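Side-chain contacts in TetR-family transcriptional regulator (PDB 2G7L), which probably binds operator DNA through an N-terminal helix-turn-helix domain and regulates transcription as a dimeric member of the TetR family: residues V29-A34 with E38-R43; V58-A61 with E65-A68; L75-L80 with T101-A106; L134-G139 with A143-G148. One frame throughout, in Å; residues are numbered along the deposited sequence. Where two conformers were deposited one is given.

Contact 1: residues V29-A34 with E38-R43; sequences VALMRA and EKVTMR
Val40 holds CG1 anti to its backbone N (chi1 -176°), which leaves CG2 anti to the carbonyl carbon, facing helix 21-35; there Leu31, with CG anti to the backbone N (chi1 -164°), swings CG and CD2 out over the Lys39-Val40 backbone. The setting is the N-terminal DNA-binding domain of the TetR family, at the turn between its first helix and helix 42-48. CG2 of Val40 lies 3.7 Å from the backbone N of Met32 and 4.0 Å from Met32 CB. From Leu31 its nearest neighbour is CB at 4.0 Å, so one methyl group rests on the helix backbone between two side-chain roots. It is a worked case of a turn secured by a single branched apolar side chain. Leu31 and Val40 run alongside each other, pointing opposite ways. The selenomethionine side chain of Met32 turns away toward Leu74 of helix 63-74, and Val40 also packs on Leu66 of that helix, so Val40 lies in an apolar seam between helices 21-35 and 63-74. An inverse gamma turn centred on Val40 bends the connection sharply, and Thr41 then N-caps helix 42-48 through OG1, bonded to the N of Arg44. At the outer margin, Leu31 CD2 lies 4.0 Å from the carbonyl O of Lys39.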
loop_
_atom_site.group_PDB
_atom_site.type_symbol
_atom_site.label_atom_id
_atom_site.label_comp_id
_atom_site.label_asym_id
_atom_site.label_seq_id
_atom_site.Cartn_x
_atom_site.Cartn_y
_atom_site.Cartn_z
ATOM N N VAL A 29 -9.143 -22.026 0.081
ATOM C CA VAL A 29 -7.722 -22.291 0.134
ATOM C C VAL A 29 -7.365 -23.376 -0.860
ATOM O O VAL A 29 -6.379 -23.247 -1.615
ATOM C CB VAL A 29 -7.252 -22.714 1.554
ATOM C CG1 VAL A 29 -5.772 -23.209 1.516
ATOM C CG2 VAL A 29 -7.352 -21.538 2.569
ATOM N N ALA A 30 -8.131 -24.480 -0.826
ATOM C CA ALA A 30 -7.928 -25.603 -1.736
ATOM C C ALA A 30 -8.122 -25.169 -3.174
ATOM O O ALA A 30 -7.322 -25.514 -4.005
ATOM C CB ALA A 30 -8.918 -26.810 -1.369
ATOM N N LEU A 31 -9.177 -24.409 -3.456
ATOM C CA LEU A 31 -9.375 -23.832 -4.808
ATOM C C LEU A 31 -8.172 -22.992 -5.334
ATOM O O LEU A 31 -7.785 -23.131 -6.512
ATOM C CB LEU A 31 -10.639 -23.000 -4.834
ATOM C CG LEU A 31 -11.206 -22.654 -6.187
ATOM C CD1 LEU A 31 -11.334 -23.909 -7.065
ATOM C CD2 LEU A 31 -12.550 -22.026 -5.900
HETATM N N MSE A 32 -7.548 -22.186 -4.457
HETATM C CA MSE A 32 -6.383 -21.388 -4.835
HETATM C C MSE A 32 -5.160 -22.236 -5.226
HETATM O O MSE A 32 -4.538 -21.990 -6.241
HETATM C CB MSE A 32 -5.996 -20.429 -3.713
HETATM C CG MSE A 32 -4.522 -19.934 -3.828
HETATM SE SE MSE A 32 -4.077 -18.884 -2.312
HETATM C CE MSE A 32 -2.937 -20.326 -1.562
ATOM N N ARG A 33 -4.792 -23.177 -4.373
ATOM C CA ARG A 33 -3.711 -24.123 -4.624
ATOM C C ARG A 33 -3.871 -24.969 -5.913
ATOM O O ARG A 33 -2.886 -25.328 -6.550
ATOM C CB ARG A 33 -3.648 -25.088 -3.441
ATOM C CG ARG A 33 -3.647 -24.411 -2.124
ATOM C CD ARG A 33 -2.303 -24.521 -1.557
ATOM N NE ARG A 33 -2.245 -24.182 -0.144
ATOM C CZ ARG A 33 -1.423 -23.266 0.370
ATOM N NH1 ARG A 33 -0.591 -22.550 -0.441
ATOM N NH2 ARG A 33 -1.430 -23.065 1.699
ATOM N N ALA A 34 -5.115 -25.288 -6.254
ATOM C CA ALA A 34 -5.426 -26.144 -7.359
ATOM C C ALA A 34 -5.554 -25.346 -8.643
ATOM O O ALA A 34 -5.237 -25.824 -9.742
ATOM C CB ALA A 34 -6.756 -26.908 -7.060
ATOM N N GLU A 38 -7.258 -16.346 -8.953
ATOM C CA GLU A 38 -8.101 -15.684 -9.952
ATOM C C GLU A 38 -9.431 -16.442 -10.066
ATOM O O GLU A 38 -10.488 -15.832 -10.259
ATOM C CB GLU A 38 -7.354 -15.577 -11.302
ATOM C CG GLU A 38 -6.607 -16.868 -11.801
ATOM C CD GLU A 38 -5.203 -17.103 -11.164
ATOM O OE1 GLU A 38 -4.978 -16.747 -9.983
ATOM O OE2 GLU A 38 -4.306 -17.670 -11.835
ATOM N N LYS A 39 -9.362 -17.763 -9.865
ATOM C CA LYS A 39 -10.523 -18.677 -9.816
ATOM C C LYS A 39 -11.388 -18.635 -8.518
ATOM O O LYS A 39 -12.551 -19.047 -8.513
ATOM C CB LYS A 39 -10.030 -20.108 -10.043
ATOM C CG LYS A 39 -9.098 -20.308 -11.241
ATOM C CD LYS A 39 -9.794 -20.002 -12.536
ATOM C CE LYS A 39 -8.975 -20.492 -13.721
ATOM N NZ LYS A 39 -9.451 -19.771 -14.926
ATOM N N VAL A 40 -10.823 -18.133 -7.425
ATOM C CA VAL A 40 -11.527 -18.053 -6.158
ATOM C C VAL A 40 -12.509 -16.861 -6.151
ATOM O O VAL A 40 -12.198 -15.735 -5.683
ATOM C CB VAL A 40 -10.529 -18.003 -4.966
ATOM C CG1 VAL A 40 -11.279 -18.024 -3.621
ATOM C CG2 VAL A 40 -9.490 -19.149 -5.073
ATOM N N THR A 41 -13.705 -17.104 -6.670
ATOM C CA THR A 41 -14.737 -16.084 -6.655
ATOM C C THR A 41 -15.849 -16.616 -5.787
ATOM O O THR A 41 -15.849 -17.797 -5.467
ATOM C CB THR A 41 -15.273 -15.839 -8.086
ATOM O OG1 THR A 41 -15.940 -17.023 -8.538
ATOM C CG2 THR A 41 -14.137 -15.543 -9.067
HETATM N N MSE A 42 -16.802 -15.764 -5.418
HETATM C CA MSE A 42 -17.920 -16.195 -4.591
HETATM C C MSE A 42 -18.811 -17.192 -5.352
HETATM O O MSE A 42 -19.310 -18.157 -4.770
HETATM C CB MSE A 42 -18.737 -14.986 -4.078
HETATM C CG MSE A 42 -18.008 -14.164 -2.969
HETATM SE SE MSE A 42 -17.787 -15.191 -1.291
HETATM C CE MSE A 42 -19.418 -14.852 -0.529
ATOM N N ARG A 43 -18.991 -16.940 -6.653
ATOM C CA ARG A 43 -19.772 -17.803 -7.554
ATOM C C ARG A 43 -19.073 -19.169 -7.771
ATOM O O ARG A 43 -19.696 -20.175 -7.601
ATOM C CB ARG A 43 -20.065 -17.070 -8.873
ATOM C CG ARG A 43 -20.756 -17.919 -9.972
ATOM C CD ARG A 43 -20.026 -17.773 -11.368
ATOM N NE ARG A 43 -18.596 -17.435 -11.217
ATOM C CZ ARG A 43 -17.609 -17.868 -12.006
ATOM N NH1 ARG A 43 -17.874 -18.688 -13.028
ATOM N NH2 ARG A 43 -16.352 -17.499 -11.753
#

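Contact 2: residues V58-A61 with E65-A68; sequences VYVA and ELHA
Val60 and Glu65 bring the backbones closest, their CA atoms 5.7 Å apart, where the loop that follows helix 53-56 leads into helix 63-74 and Val60 itself adopts extended backbone angles (phi -123°, psi 117°). From there the CB of Val60 points at the helix, and CG2 does nearly all the touching, roughly opposite the backbone N although the valine is turned off a staggered position (chi1 27°). This methyl sits 3.3 Å from the backbone N of Leu66 and 3.4 Å from Leu66 CB. The latter is closer than carbon atoms usually pack; at 2.1 Å resolution it is doubtful and may partly reflect how the valine was modelled. CG2 also meets Glu65 CB at 4.0 Å. Leu66 crosses Val60 obliquely, offering the root of its side chain to the methyl while the rest of the leucine runs on into the domain.

On the outer side of the turn, Glu65 CB lies 4.0 Å from the backbone N of Ala61. The glutamate chain then bends at chi2, and the residue packs on Ala178 of the second subunit. Asn62, between the two segments, bonds through OD1 to the N of Glu65 in the first turn of the helix. Inward, Val60 packs on Ile24 and Met42, and Leu66 on Ala28 and Leu45, so the loop leading out of the helix-turn-helix is fastened to the same apolar interior as helices 21-35 and 42-48. Across the two segments the attraction is dispersive, and the fit therefore depends on shape; only the CB methylene of Glu65 takes part, while its carboxylate turns away from the loop.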
loop_
_atom_site.group_PDB
_atom_site.type_symbol
_atom_site.label_atom_id
_atom_site.label_comp_id
_atom_site.label_asym_id
_atom_site.label_seq_id
_atom_site.Cartn_x
_atom_site.Cartn_y
_atom_site.Cartn_z
ATOM N N VAL A 58 -23.183 -14.334 4.164
ATOM C CA VAL A 58 -23.370 -14.166 5.589
ATOM C C VAL A 58 -22.060 -14.429 6.354
ATOM O O VAL A 58 -21.835 -13.857 7.421
ATOM C CB VAL A 58 -24.574 -15.016 6.118
ATOM C CG1 VAL A 58 -25.085 -15.942 5.061
ATOM C CG2 VAL A 58 -24.231 -15.780 7.400
ATOM N N TYR A 59 -21.203 -15.278 5.790
ATOM C CA TYR A 59 -19.885 -15.631 6.367
ATOM C C TYR A 59 -18.788 -14.699 5.857
ATOM O O TYR A 59 -18.071 -14.102 6.650
ATOM C CB TYR A 59 -19.556 -17.101 6.097
ATOM C CG TYR A 59 -20.618 -18.002 6.660
ATOM C CD1 TYR A 59 -21.539 -18.628 5.829
ATOM C CD2 TYR A 59 -20.745 -18.194 8.046
ATOM C CE1 TYR A 59 -22.539 -19.436 6.335
ATOM C CE2 TYR A 59 -21.750 -19.017 8.570
ATOM C CZ TYR A 59 -22.645 -19.629 7.706
ATOM O OH TYR A 59 -23.665 -20.443 8.192
ATOM N N VAL A 60 -18.686 -14.548 4.541
ATOM C CA VAL A 60 -17.711 -13.651 3.926
ATOM C C VAL A 60 -18.442 -12.634 3.032
ATOM O O VAL A 60 -19.108 -13.012 2.060
ATOM C CB VAL A 60 -16.502 -14.438 3.211
ATOM C CG1 VAL A 60 -16.914 -15.802 2.757
ATOM C CG2 VAL A 60 -15.960 -13.697 2.071
ATOM N N ALA A 61 -18.342 -11.349 3.376
ATOM C CA ALA A 61 -19.221 -10.349 2.770
ATOM C C ALA A 61 -18.834 -9.930 1.340
ATOM O O ALA A 61 -19.642 -9.337 0.631
ATOM C CB ALA A 61 -19.392 -9.124 3.721
ATOM N N GLU A 65 -12.897 -9.642 1.764
ATOM C CA GLU A 65 -13.089 -10.418 2.991
ATOM C C GLU A 65 -12.702 -11.872 2.788
ATOM O O GLU A 65 -12.115 -12.508 3.673
ATOM C CB GLU A 65 -14.507 -10.306 3.558
ATOM C CG GLU A 65 -14.864 -8.898 4.189
ATOM C CD GLU A 65 -13.963 -8.461 5.376
ATOM O OE1 GLU A 65 -13.313 -9.339 6.004
ATOM O OE2 GLU A 65 -13.909 -7.233 5.697
ATOM N N LEU A 66 -12.987 -12.375 1.593
ATOM C CA LEU A 66 -12.660 -13.761 1.211
ATOM C C LEU A 66 -11.136 -13.889 1.007
ATOM O O LEU A 66 -10.514 -14.859 1.487
ATOM C CB LEU A 66 -13.408 -14.154 -0.087
ATOM C CG LEU A 66 -13.056 -15.501 -0.753
ATOM C CD1 LEU A 66 -13.552 -16.670 0.184
ATOM C CD2 LEU A 66 -13.670 -15.626 -2.200
ATOM N N HIS A 67 -10.530 -12.930 0.277
ATOM C CA HIS A 67 -9.043 -12.960 0.151
ATOM C C HIS A 67 -8.404 -12.803 1.515
ATOM O O HIS A 67 -7.438 -13.483 1.806
ATOM C CB HIS A 67 -8.492 -11.925 -0.828
ATOM C CG HIS A 67 -8.860 -12.187 -2.256
ATOM N ND1 HIS A 67 -8.588 -11.291 -3.269
ATOM C CD2 HIS A 67 -9.504 -13.226 -2.837
ATOM C CE1 HIS A 67 -9.042 -11.775 -4.415
ATOM N NE2 HIS A 67 -9.613 -12.941 -4.176
ATOM N N ALA A 68 -8.967 -11.936 2.353
ATOM C CA ALA A 68 -8.435 -11.716 3.718
ATOM C C ALA A 68 -8.431 -13.031 4.570
ATOM O O ALA A 68 -7.418 -13.353 5.232
ATOM C CB ALA A 68 -9.182 -10.640 4.424
#

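Contact 3: residues L75-L80 with T101-A106; sequences LGEVDL and TLVLFA
Leu75, just past the end of helix 63-74, places CD1 against Val103 of helix 89-106. This is the junction of the TetR fold, where the last helix of the DNA-binding domain gives way to the all-helical C-terminal domain. Leu75 CD1 lies 3.6 Å from Val103 CG2 and 4.0 Å from Val103 CG1, the two side chains crossing at about a right angle, and Leu75 also packs on Asn123 and Tyr124 of helix 122-136. Leu75 thus sits between helices 89-106 and 122-136.

Past Gly76, Glu77 sends its side chain toward helix 89-106. CG stands between the backbone N and the carbonyl carbon (chi1 80°), and the chain is extended beyond it (chi2 -167°), which brings OE1 within 4.1 Å of Val103 CB. The glutamate and the valine lie flank to flank with their ends directed oppositely, a lateral contact at the exposed margin and not a polar bond.

Val78 closes the set from the buried side, its side chain lying across that of Val103. Val103 is therefore met by three residues of one loop, and it packs as well on Leu71 and Leu74 of helix 63-74, while its neighbour Leu104 faces helix 142-161. The contact joins the interdomain connection to the interior of the C-terminal domain, with Val78 CG1 set 4.0 Å from Val103 CG1.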
loop_
_atom_site.group_PDB
_atom_site.type_symbol
_atom_site.label_atom_id
_atom_site.label_comp_id
_atom_site.label_asym_id
_atom_site.label_seq_id
_atom_site.Cartn_x
_atom_site.Cartn_y
_atom_site.Cartn_z
ATOM N N LEU A 75 -1.183 -17.348 7.014
ATOM C CA LEU A 75 -0.380 -16.717 8.079
ATOM C C LEU A 75 -0.165 -17.617 9.295
ATOM O O LEU A 75 0.497 -17.213 10.253
ATOM C CB LEU A 75 -1.045 -15.400 8.542
ATOM C CG LEU A 75 -0.575 -14.075 7.922
ATOM C CD1 LEU A 75 0.150 -14.273 6.619
ATOM C CD2 LEU A 75 -1.710 -13.078 7.781
ATOM N N GLY A 76 -0.762 -18.819 9.285
ATOM C CA GLY A 76 -0.481 -19.810 10.313
ATOM C C GLY A 76 0.924 -20.373 10.132
ATOM O O GLY A 76 1.494 -20.970 11.064
ATOM N N GLU A 77 1.491 -20.191 8.944
ATOM C CA GLU A 77 2.839 -20.692 8.676
ATOM C C GLU A 77 3.918 -19.831 9.382
ATOM O O GLU A 77 4.856 -20.386 9.984
ATOM C CB GLU A 77 3.102 -20.866 7.165
ATOM C CG GLU A 77 3.466 -19.565 6.401
ATOM C CD GLU A 77 3.408 -19.710 4.860
ATOM O OE1 GLU A 77 2.280 -19.546 4.268
ATOM O OE2 GLU A 77 4.504 -19.935 4.251
ATOM N N VAL A 78 3.768 -18.500 9.338
ATOM C CA VAL A 78 4.714 -17.570 10.011
ATOM C C VAL A 78 5.073 -17.873 11.495
ATOM O O VAL A 78 4.212 -18.231 12.327
ATOM C CB VAL A 78 4.450 -16.003 9.697
ATOM C CG1 VAL A 78 3.100 -15.734 9.067
ATOM C CG2 VAL A 78 4.680 -15.096 10.928
ATOM N N ASP A 79 6.379 -17.734 11.767
ATOM C CA ASP A 79 7.029 -18.032 13.060
ATOM C C ASP A 79 6.880 -16.893 14.076
ATOM O O ASP A 79 7.563 -15.864 13.982
ATOM C CB ASP A 79 8.532 -18.335 12.862
ATOM C CG ASP A 79 8.953 -18.483 11.363
ATOM O OD1 ASP A 79 10.140 -18.850 11.125
ATOM O OD2 ASP A 79 8.142 -18.238 10.427
ATOM N N LEU A 80 5.979 -17.083 15.035
ATOM C CA LEU A 80 5.749 -16.141 16.124
ATOM C C LEU A 80 6.469 -16.596 17.417
ATOM O O LEU A 80 6.095 -16.234 18.549
ATOM C CB LEU A 80 4.245 -15.996 16.358
ATOM C CG LEU A 80 3.397 -15.526 15.168
ATOM C CD1 LEU A 80 2.063 -15.174 15.688
ATOM C CD2 LEU A 80 4.011 -14.333 14.467
ATOM N N THR A 101 6.089 -10.680 5.384
ATOM C CA THR A 101 6.362 -10.150 4.046
ATOM C C THR A 101 6.599 -11.250 2.991
ATOM O O THR A 101 6.124 -11.144 1.872
ATOM C CB THR A 101 7.574 -9.152 4.062
ATOM O OG1 THR A 101 7.269 -8.065 4.937
ATOM C CG2 THR A 101 7.811 -8.569 2.689
ATOM N N LEU A 102 7.346 -12.283 3.367
ATOM C CA LEU A 102 7.610 -13.406 2.471
ATOM C C LEU A 102 6.328 -14.173 2.122
ATOM O O LEU A 102 6.193 -14.618 1.009
ATOM C CB LEU A 102 8.637 -14.355 3.106
ATOM C CG LEU A 102 10.068 -13.792 3.044
ATOM C CD1 LEU A 102 10.946 -14.482 4.068
ATOM C CD2 LEU A 102 10.681 -13.841 1.639
ATOM N N VAL A 103 5.377 -14.293 3.038
ATOM C CA VAL A 103 4.082 -14.838 2.579
ATOM C C VAL A 103 3.355 -13.922 1.608
ATOM O O VAL A 103 2.852 -14.377 0.617
ATOM C CB VAL A 103 3.169 -15.572 3.664
ATOM C CG1 VAL A 103 3.668 -15.466 5.091
ATOM C CG2 VAL A 103 1.641 -15.346 3.499
ATOM N N LEU A 104 3.397 -12.623 1.839
ATOM C CA LEU A 104 2.809 -11.664 0.890
ATOM C C LEU A 104 3.483 -11.679 -0.475
ATOM O O LEU A 104 2.807 -11.592 -1.476
ATOM C CB LEU A 104 2.823 -10.267 1.488
ATOM C CG LEU A 104 1.631 -9.677 2.274
ATOM C CD1 LEU A 104 0.669 -10.670 2.798
ATOM C CD2 LEU A 104 2.023 -8.732 3.347
ATOM N N PHE A 105 4.806 -11.787 -0.523
ATOM C CA PHE A 105 5.535 -11.808 -1.805
ATOM C C PHE A 105 5.154 -13.046 -2.617
ATOM O O PHE A 105 5.148 -12.994 -3.832
ATOM C CB PHE A 105 7.062 -11.824 -1.584
ATOM C CG PHE A 105 7.720 -10.420 -1.468
ATOM C CD1 PHE A 105 7.164 -9.421 -0.665
ATOM C CD2 PHE A 105 8.904 -10.138 -2.149
ATOM C CE1 PHE A 105 7.783 -8.107 -0.538
ATOM C CE2 PHE A 105 9.538 -8.862 -2.010
ATOM C CZ PHE A 105 8.949 -7.843 -1.204
ATOM N N ALA A 106 4.851 -14.158 -1.944
ATOM C CA ALA A 106 4.311 -15.372 -2.601
ATOM C C ALA A 106 2.901 -15.141 -3.151
ATOM O O ALA A 106 2.526 -15.757 -4.135
ATOM C CB ALA A 106 4.344 -16.577 -1.640
#

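Contact 4: residues L134-G139 with A143-G148; sequences LLARSG and AQVAWG
Leu135 lays its CD2 methyl along helix 142-161, 3.7 Å from the carbonyl O of Val145 and 3.9 Å from Val145 CB. The two side chains pass in antiparallel fashion, each reaching toward the other's helix. Val145 answers with CG2, which lies 3.9 Å from the backbone N of Ala136 and 4.1 Å from Ala136 CB, so Leu135 rests on the backbone of Val145, and Val145 on that of Ala136. Leu135 CD2 also passes 4.2 Å from Gly148 C, over helix backbone that carries no side chain there.

The first torsion of Leu135, with CG anti to the backbone N (chi1 -171°), places CG toward the neighbouring helix. A type I beta turn from Ala136 to Gly139 leads the chain round; Gly139 is the first residue to leave helical angles, with positive phi. Ser138 OG donates to the O of Leu135 at 2.9 Å, almost in line with the C=O bond (173°), and the N of Ser138 shares the same acceptor. The same OG is bonded to the N of Ala140.

Further out, Leu135 packs on Val149 and Leu152. Val145 packs on His197 of the second subunit. On the far side of helix 142-161, Trp147 makes a cation-pi contact with Arg209 of that subunit. The chemistry implies a division of labour: apolar packing joins the two helices of this hairpin, while hydrogen bonds are spent on shaping the turn between them.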
loop_
_atom_site.group_PDB
_atom_site.type_symbol
_atom_site.label_atom_id
_atom_site.label_comp_id
_atom_site.label_asym_id
_atom_site.label_seq_id
_atom_site.Cartn_x
_atom_site.Cartn_y
_atom_site.Cartn_z
ATOM N N LEU A 134 6.695 -7.400 20.975
ATOM C CA LEU A 134 8.072 -7.079 20.628
ATOM C C LEU A 134 8.287 -5.558 20.545
ATOM O O LEU A 134 9.193 -4.989 21.166
ATOM C CB LEU A 134 8.413 -7.740 19.299
ATOM C CG LEU A 134 8.565 -9.255 19.334
ATOM C CD1 LEU A 134 8.916 -9.820 17.974
ATOM C CD2 LEU A 134 9.700 -9.701 20.304
ATOM N N LEU A 135 7.450 -4.881 19.772
ATOM C CA LEU A 135 7.648 -3.449 19.634
ATOM C C LEU A 135 7.611 -2.743 20.972
ATOM O O LEU A 135 8.305 -1.753 21.202
ATOM C CB LEU A 135 6.627 -2.823 18.635
ATOM C CG LEU A 135 6.914 -1.350 18.259
ATOM C CD1 LEU A 135 8.385 -1.091 17.689
ATOM C CD2 LEU A 135 5.827 -0.784 17.356
ATOM N N ALA A 136 6.743 -3.210 21.849
ATOM C CA ALA A 136 6.538 -2.590 23.181
ATOM C C ALA A 136 7.843 -2.593 24.088
ATOM O O ALA A 136 7.997 -1.713 24.947
ATOM C CB ALA A 136 5.370 -3.307 23.915
ATOM N N ARG A 137 8.734 -3.551 23.826
ATOM C CA ARG A 137 9.976 -3.761 24.595
ATOM C C ARG A 137 10.925 -2.592 24.367
ATOM O O ARG A 137 11.823 -2.338 25.180
ATOM C CB ARG A 137 10.619 -5.120 24.208
ATOM C CG ARG A 137 9.697 -6.335 24.584
ATOM C CD ARG A 137 10.227 -7.785 24.406
ATOM N NE ARG A 137 9.280 -8.760 25.014
ATOM C CZ ARG A 137 9.169 -10.056 24.701
ATOM N NH1 ARG A 137 8.270 -10.806 25.312
ATOM N NH2 ARG A 137 9.921 -10.622 23.764
ATOM N N SER A 138 10.707 -1.869 23.252
ATOM C CA SER A 138 11.478 -0.676 22.937
ATOM C C SER A 138 11.369 0.330 24.096
ATOM O O SER A 138 12.188 1.227 24.180
ATOM C CB SER A 138 10.906 -0.016 21.660
ATOM O OG SER A 138 9.661 0.657 21.962
ATOM N N GLY A 139 10.350 0.217 24.947
ATOM C CA GLY A 139 10.080 1.207 25.970
ATOM C C GLY A 139 9.230 2.364 25.515
ATOM O O GLY A 139 8.714 3.119 26.338
ATOM N N ALA A 143 0.887 4.565 22.855
ATOM C CA ALA A 143 0.220 5.113 21.670
ATOM C C ALA A 143 1.069 4.867 20.423
ATOM O O ALA A 143 0.558 4.494 19.360
ATOM C CB ALA A 143 -0.081 6.571 21.842
ATOM N N GLN A 144 2.388 4.995 20.579
ATOM C CA GLN A 144 3.348 4.832 19.500
ATOM C C GLN A 144 3.510 3.389 19.146
ATOM O O GLN A 144 3.746 3.018 17.955
ATOM C CB GLN A 144 4.700 5.420 19.891
ATOM C CG GLN A 144 4.624 6.933 19.956
ATOM C CD GLN A 144 5.747 7.579 20.792
ATOM O OE1 GLN A 144 5.470 8.422 21.634
ATOM N NE2 GLN A 144 6.985 7.222 20.515
ATOM N N VAL A 145 3.425 2.515 20.151
ATOM C CA VAL A 145 3.490 1.084 19.760
ATOM C C VAL A 145 2.195 0.608 19.051
ATOM O O VAL A 145 2.276 -0.175 18.165
ATOM C CB VAL A 145 4.167 0.108 20.807
ATOM C CG1 VAL A 145 4.728 0.797 22.081
ATOM C CG2 VAL A 145 3.509 -1.232 20.948
ATOM N N ALA A 146 1.062 1.169 19.430
ATOM C CA ALA A 146 -0.250 0.844 18.897
ATOM C C ALA A 146 -0.398 1.320 17.428
ATOM O O ALA A 146 -0.743 0.513 16.580
ATOM C CB ALA A 146 -1.351 1.514 19.815
ATOM N N TRP A 147 -0.110 2.615 17.148
ATOM C CA TRP A 147 -0.105 3.141 15.782
ATOM C C TRP A 147 1.077 2.617 14.980
ATOM O O TRP A 147 0.989 2.426 13.754
ATOM C CB TRP A 147 -0.181 4.664 15.805
ATOM C CG TRP A 147 -1.512 5.204 16.280
ATOM C CD1 TRP A 147 -2.449 4.543 16.979
ATOM C CD2 TRP A 147 -2.023 6.539 16.079
ATOM N NE1 TRP A 147 -3.538 5.403 17.285
ATOM C CE2 TRP A 147 -3.271 6.626 16.733
ATOM C CE3 TRP A 147 -1.550 7.658 15.384
ATOM C CZ2 TRP A 147 -4.063 7.801 16.711
ATOM C CZ3 TRP A 147 -2.309 8.806 15.387
ATOM C CH2 TRP A 147 -3.544 8.875 16.043
ATOM N N GLY A 148 2.168 2.269 15.659
ATOM C CA GLY A 148 3.325 1.774 14.969
ATOM C C GLY A 148 3.179 0.419 14.319
ATOM O O GLY A 148 3.672 0.164 13.226
#

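Overall arrangement
The four contacts follow one another along the chain without overlap, each closing before the next opens. Contacts 1 and 2, with centres about 13 Å apart, belong to the N-terminal DNA-binding domain and touch through apolar side chains. Contact 3 lies nearest the centre of the chain, about 20 Å between centres from contact 2, where helix 63-74 passes the chain on to helix 89-106. Contact 4, on helices 122-136 and 142-161, sits about 37 Å from contact 1, centre to centre, across the middle of the chain. The contacts thus mark steps from the probable DNA-binding end, through the junction, to helix 142-161, which meets the second subunit, without themselves forming one continuous surface.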